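Local coordinates for StAR-related lipid transfer protein 5 (PDB 2R55) that may bind cholesterol or other sterols and lipids and carry them within the cell, at residues 30-35 and 141-146; 77-82 and 146-151. All blocks are in the same frame, centred on the assembly; numbering follows the deposited sequence.

Contact 1: 30-35 and 141-146; sequences AVAEKM and KRYEDG
Ala32, on helix 21-40, sets its methyl against the aliphatic shaft of Lys141 near the end of strand 132-142, with Ala32 CB 4.2 Å from Lys141 CD. The lysine reaches the helix because its CG lies anti to the backbone N (chi1 -166°) and the chain beyond is fully extended, running alongside the alanine so that methylenes pack there while the ammonium passes on. Lys141 NZ then forms a salt bridge with Glu29, which precedes Ala32 on the same helix. A second carboxylate is near: Glu33 OE2 is 5.2 Å from Lys141 NZ, not in contact, though its charge probably helps to hold the ammonium.

Tyr143, just past the strand, sends its phenol toward the same spot. Tyr143 OH stands 4.3 Å from Ala32 CB and 4.2 Å from Ala32 O, a loose approach without a hydrogen bond. The contact lays the N-terminal helix on the hairpin of strands 132-142 and 148-154 in the START domain's sheet, and alanine's small methyl suits a helix face lying close to it. With no hydrogen bond between the segments, the contact rests on sparse van der Waals packing, and the lysine's more specific hold on the helix comes from its salt bridge to Glu29.

Contact 2: 77-82 and 146-151; sequences GTLEEV and GTISSN
Ser149 OG accepts a 2.7 Å hydrogen bond from Asn151 ND2, two residues along the strand, with an N-H...O angle of 148°. The hydroxyl is tilted 20° from the amide plane. The same amide nitrogen also bonds Leu139 O on the adjacent strand, and Ser149 OG has a weak bond with Lys141 O, so these short polar side chains tie their face of strand 148-154 to its neighbour.

Ile148 faces the other way, toward the start of helix 79-86. There Leu79 CG meets Ile148 CD1 at 4.1 Å, the two branched chains meeting at a slant; Glu80 adds only its CG methylene at the margin. Leu79 has CG anti to its backbone N (chi1 166°), which carries Leu79 CD2 to 3.9 Å from Gly146 O. Gly146 closes the type I beta turn begun at Tyr143, two residues before the strand; glycine suits its positive phi, having no CB to press on the carbonyl O of Asp145. The helix start is a capping box: Thr78 OG1 accepts from Glu81 N at 3.3 Å, answered by a weak bond from Thr78 N to Glu81 OE1. Leu79, next in the chain, turns its apolar side chain to the sheet. It also touches Cys178 and Thr188, so the first turn of helix 79-86 rests across strands 148-154, 167-180 and 188-197.

How the contacts relate
The two contacts lie about 12 Å apart, centre to centre, and share Gly146, which ends segment 141-146 and begins segment 146-151. Together these segments make the hairpin joining antiparallel strands 132-142 and 148-154, and Lys141 O lies 3.0 Å from Ser149 N, a probable hydrogen bond between them. The order is 30-35, 77-82, 141-146, 146-151, so the segments of the two contacts alternate along the chain. Helix 21-40 packs where Asn151 points, touching it through Ala32 and Met35, whereas helix 79-86 meets Ile148 from the other face of the strand. Two helices thus flank one strand of the curved sheet in the helix-grip fold of START domains, the framework that probably houses the lipid.

Contact 1: 30-35 and 141-146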
loop_
_atom_site.group_PDB
_atom_site.type_symbol
_atom_site.label_atom_id
_atom_site.label_comp_id
_atom_site.label_asym_id
_atom_site.label_seq_id
_atom_site.Cartn_x
_atom_site.Cartn_y
_atom_site.Cartn_z
ATOM N N ALA A 30 3.019 -8.602 13.861
ATOM C CA ALA A 30 1.612 -8.269 14.089
ATOM C C ALA A 30 0.937 -7.673 12.854
ATOM O O ALA A 30 -0.226 -7.954 12.578
ATOM C CB ALA A 30 1.467 -7.309 15.283
ATOM N N VAL A 31 1.681 -6.855 12.119
ATOM C CA VAL A 31 1.137 -6.133 10.968
ATOM C C VAL A 31 0.757 -7.106 9.862
ATOM O O VAL A 31 -0.390 -7.105 9.401
ATOM C CB VAL A 31 2.122 -5.066 10.456
ATOM C CG1 VAL A 31 1.713 -4.560 9.077
ATOM C CG2 VAL A 31 2.215 -3.932 11.451
ATOM N N ALA A 32 1.716 -7.935 9.465
ATOM C CA ALA A 32 1.488 -8.999 8.506
ATOM C C ALA A 32 0.375 -9.970 8.945
ATOM O O ALA A 32 -0.445 -10.387 8.117
ATOM C CB ALA A 32 2.783 -9.753 8.258
ATOM N N GLU A 33 0.338 -10.325 10.230
ATOM C CA GLU A 33 -0.759 -11.159 10.764
ATOM C C GLU A 33 -2.134 -10.551 10.464
ATOM O O GLU A 33 -3.027 -11.257 9.989
ATOM C CB GLU A 33 -0.582 -11.461 12.257
ATOM C CG GLU A 33 0.232 -12.733 12.514
ATOM C CD GLU A 33 1.038 -12.698 13.824
ATOM O OE1 GLU A 33 0.648 -11.963 14.781
ATOM O OE2 GLU A 33 2.070 -13.412 13.884
ATOM N N LYS A 34 -2.278 -9.237 10.694
ATOM C CA LYS A 34 -3.519 -8.528 10.385
ATOM C C LYS A 34 -3.804 -8.506 8.892
ATOM O O LYS A 34 -4.928 -8.694 8.443
ATOM C CB LYS A 34 -3.471 -7.101 10.936
ATOM C CG LYS A 34 -3.831 -7.037 12.411
ATOM C CD LYS A 34 -3.402 -5.720 12.984
ATOM C CE LYS A 34 -3.713 -5.620 14.455
ATOM N NZ LYS A 34 -3.374 -4.242 14.867
ATOM N N MET A 35 -2.757 -8.273 8.127
ATOM C CA MET A 35 -2.855 -8.294 6.701
ATOM C C MET A 35 -3.342 -9.650 6.216
ATOM O O MET A 35 -4.258 -9.732 5.408
ATOM C CB MET A 35 -1.514 -7.913 6.116
ATOM C CG MET A 35 -1.329 -6.412 6.055
ATOM S SD MET A 35 -2.239 -5.705 4.671
ATOM C CE MET A 35 -1.291 -6.323 3.292
ATOM N N LYS A 141 7.381 -10.283 3.777
ATOM C CA LYS A 141 7.270 -11.640 4.276
ATOM C C LYS A 141 6.804 -12.503 3.129
ATOM O O LYS A 141 5.946 -12.082 2.348
ATOM C CB LYS A 141 6.271 -11.714 5.429
ATOM C CG LYS A 141 6.317 -13.016 6.252
ATOM C CD LYS A 141 5.318 -12.959 7.411
ATOM C CE LYS A 141 5.240 -14.277 8.178
ATOM N NZ LYS A 141 4.141 -14.235 9.199
ATOM N N ARG A 142 7.365 -13.710 3.048
ATOM C CA ARG A 142 7.142 -14.609 1.928
ATOM C C ARG A 142 6.406 -15.850 2.403
ATOM O O ARG A 142 6.735 -16.413 3.450
ATOM C CB ARG A 142 8.490 -14.995 1.319
ATOM C CG ARG A 142 9.429 -13.806 1.266
ATOM C CD ARG A 142 10.867 -14.149 1.015
ATOM N NE ARG A 142 11.441 -13.077 0.215
ATOM C CZ ARG A 142 11.537 -13.112 -1.112
ATOM N NH1 ARG A 142 11.121 -14.182 -1.790
ATOM N NH2 ARG A 142 12.059 -12.079 -1.759
ATOM N N TYR A 143 5.412 -16.279 1.631
ATOM C CA TYR A 143 4.564 -17.397 2.035
ATOM C C TYR A 143 4.906 -18.722 1.337
ATOM O O TYR A 143 5.739 -18.785 0.429
ATOM C CB TYR A 143 3.073 -17.022 1.945
ATOM C CG TYR A 143 2.690 -15.984 2.989
ATOM C CD1 TYR A 143 2.195 -16.369 4.233
ATOM C CD2 TYR A 143 2.875 -14.615 2.745
ATOM C CE1 TYR A 143 1.866 -15.435 5.196
ATOM C CE2 TYR A 143 2.561 -13.665 3.704
ATOM C CZ TYR A 143 2.053 -14.079 4.929
ATOM O OH TYR A 143 1.742 -13.139 5.883
ATOM N N GLU A 144 4.261 -19.782 1.785
ATOM C CA GLU A 144 4.613 -21.126 1.349
ATOM C C GLU A 144 4.174 -21.409 -0.080
ATOM O O GLU A 144 4.772 -22.247 -0.753
ATOM C CB GLU A 144 4.001 -22.146 2.298
ATOM C CG GLU A 144 4.492 -22.026 3.737
ATOM C CD GLU A 144 5.797 -22.767 3.964
ATOM O OE1 GLU A 144 5.755 -23.884 4.534
ATOM O OE2 GLU A 144 6.860 -22.239 3.555
ATOM N N ASP A 145 3.138 -20.701 -0.535
ATOM C CA ASP A 145 2.593 -20.916 -1.870
ATOM C C ASP A 145 3.409 -20.196 -2.940
ATOM O O ASP A 145 3.255 -20.469 -4.134
ATOM C CB ASP A 145 1.121 -20.500 -1.930
ATOM C CG ASP A 145 0.920 -19.005 -1.729
ATOM O OD1 ASP A 145 0.965 -18.522 -0.574
ATOM O OD2 ASP A 145 0.683 -18.309 -2.738
ATOM N N GLY A 146 4.282 -19.291 -2.493
ATOM C CA GLY A 146 5.074 -18.452 -3.377
ATOM C C GLY A 146 4.732 -16.982 -3.199
ATOM O O GLY A 146 5.529 -16.099 -3.540
#

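Contact 2: 77-82 and 146-151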
loop_
_atom_site.group_PDB
_atom_site.type_symbol
_atom_site.label_atom_id
_atom_site.label_comp_id
_atom_site.label_asym_id
_atom_site.label_seq_id
_atom_site.Cartn_x
_atom_site.Cartn_y
_atom_site.Cartn_z
ATOM N N GLY A 77 1.631 -10.267 -15.635
ATOM C CA GLY A 77 3.089 -10.289 -15.544
ATOM C C GLY A 77 3.620 -11.404 -14.653
ATOM O O GLY A 77 2.885 -11.962 -13.827
ATOM N N THR A 78 4.904 -11.730 -14.832
ATOM C CA THR A 78 5.588 -12.701 -13.976
ATOM C C THR A 78 5.603 -12.167 -12.554
ATOM O O THR A 78 5.668 -10.963 -12.349
ATOM C CB THR A 78 7.053 -12.943 -14.412
ATOM O OG1 THR A 78 7.870 -11.847 -13.978
ATOM C CG2 THR A 78 7.160 -13.102 -15.921
ATOM N N LEU A 79 5.560 -13.078 -11.589
ATOM C CA LEU A 79 5.460 -12.756 -10.161
ATOM C C LEU A 79 6.541 -11.799 -9.658
ATOM O O LEU A 79 6.281 -10.975 -8.794
ATOM C CB LEU A 79 5.458 -14.052 -9.336
ATOM C CG LEU A 79 5.679 -14.064 -7.820
ATOM C CD1 LEU A 79 4.438 -13.606 -7.013
ATOM C CD2 LEU A 79 6.088 -15.447 -7.395
ATOM N N GLU A 80 7.750 -11.900 -10.195
ATOM C CA GLU A 80 8.839 -11.045 -9.710
ATOM C C GLU A 80 8.988 -9.719 -10.461
ATOM O O GLU A 80 9.696 -8.815 -10.001
ATOM C CB GLU A 80 10.150 -11.828 -9.636
ATOM C CG GLU A 80 10.182 -12.772 -8.430
ATOM C CD GLU A 80 11.066 -13.974 -8.654
ATOM O OE1 GLU A 80 12.274 -13.787 -8.915
ATOM O OE2 GLU A 80 10.553 -15.108 -8.571
ATOM N N GLU A 81 8.301 -9.612 -11.598
ATOM C CA GLU A 81 8.106 -8.328 -12.255
ATOM C C GLU A 81 7.115 -7.471 -11.473
ATOM O O GLU A 81 7.389 -6.299 -11.190
ATOM C CB GLU A 81 7.628 -8.520 -13.695
ATOM C CG GLU A 81 8.747 -8.502 -14.735
ATOM C CD GLU A 81 8.295 -9.010 -16.097
ATOM O OE1 GLU A 81 7.134 -9.463 -16.211
ATOM O OE2 GLU A 81 9.104 -8.970 -17.059
ATOM N N VAL A 82 5.976 -8.061 -11.096
ATOM C CA VAL A 82 4.957 -7.311 -10.363
ATOM C C VAL A 82 5.489 -6.931 -9.005
ATOM O O VAL A 82 5.162 -5.867 -8.498
ATOM C CB VAL A 82 3.594 -8.049 -10.210
ATOM C CG1 VAL A 82 3.252 -8.840 -11.453
ATOM C CG2 VAL A 82 3.583 -8.938 -8.991
ATOM N N GLY A 146 4.282 -19.291 -2.493
ATOM C CA GLY A 146 5.074 -18.452 -3.377
ATOM C C GLY A 146 4.732 -16.982 -3.199
ATOM O O GLY A 146 5.529 -16.099 -3.540
ATOM N N THR A 147 3.538 -16.727 -2.668
ATOM C CA THR A 147 3.089 -15.383 -2.374
ATOM C C THR A 147 4.202 -14.585 -1.704
ATOM O O THR A 147 4.859 -15.065 -0.775
ATOM C CB THR A 147 1.804 -15.389 -1.497
ATOM O OG1 THR A 147 0.730 -15.989 -2.227
ATOM C CG2 THR A 147 1.383 -13.989 -1.124
ATOM N N ILE A 148 4.431 -13.382 -2.228
ATOM C CA ILE A 148 5.319 -12.415 -1.614
ATOM C C ILE A 148 4.395 -11.272 -1.200
ATOM O O ILE A 148 3.495 -10.894 -1.955
ATOM C CB ILE A 148 6.418 -11.937 -2.599
ATOM C CG1 ILE A 148 6.978 -13.115 -3.411
ATOM C CG2 ILE A 148 7.559 -11.259 -1.846
ATOM C CD1 ILE A 148 7.885 -12.734 -4.570
ATOM N N SER A 149 4.591 -10.736 0.002
ATOM C CA SER A 149 3.722 -9.666 0.493
ATOM C C SER A 149 4.480 -8.482 1.083
ATOM O O SER A 149 5.636 -8.617 1.517
ATOM C CB SER A 149 2.732 -10.201 1.527
ATOM O OG SER A 149 3.289 -10.155 2.829
ATOM N N SER A 150 3.819 -7.321 1.099
ATOM C CA SER A 150 4.366 -6.164 1.764
ATOM C C SER A 150 3.390 -5.748 2.829
ATOM O O SER A 150 2.171 -5.745 2.617
ATOM C CB SER A 150 4.653 -5.018 0.786
ATOM O OG SER A 150 3.516 -4.678 0.011
ATOM N N ASN A 151 3.939 -5.388 3.980
ATOM C CA ASN A 151 3.151 -5.164 5.176
ATOM C C ASN A 151 3.702 -3.936 5.869
ATOM O O ASN A 151 4.794 -3.954 6.432
ATOM C CB ASN A 151 3.241 -6.389 6.091
ATOM C CG ASN A 151 2.838 -7.698 5.382
ATOM O OD1 ASN A 151 1.664 -8.056 5.325
ATOM N ND2 ASN A 151 3.817 -8.407 4.860
#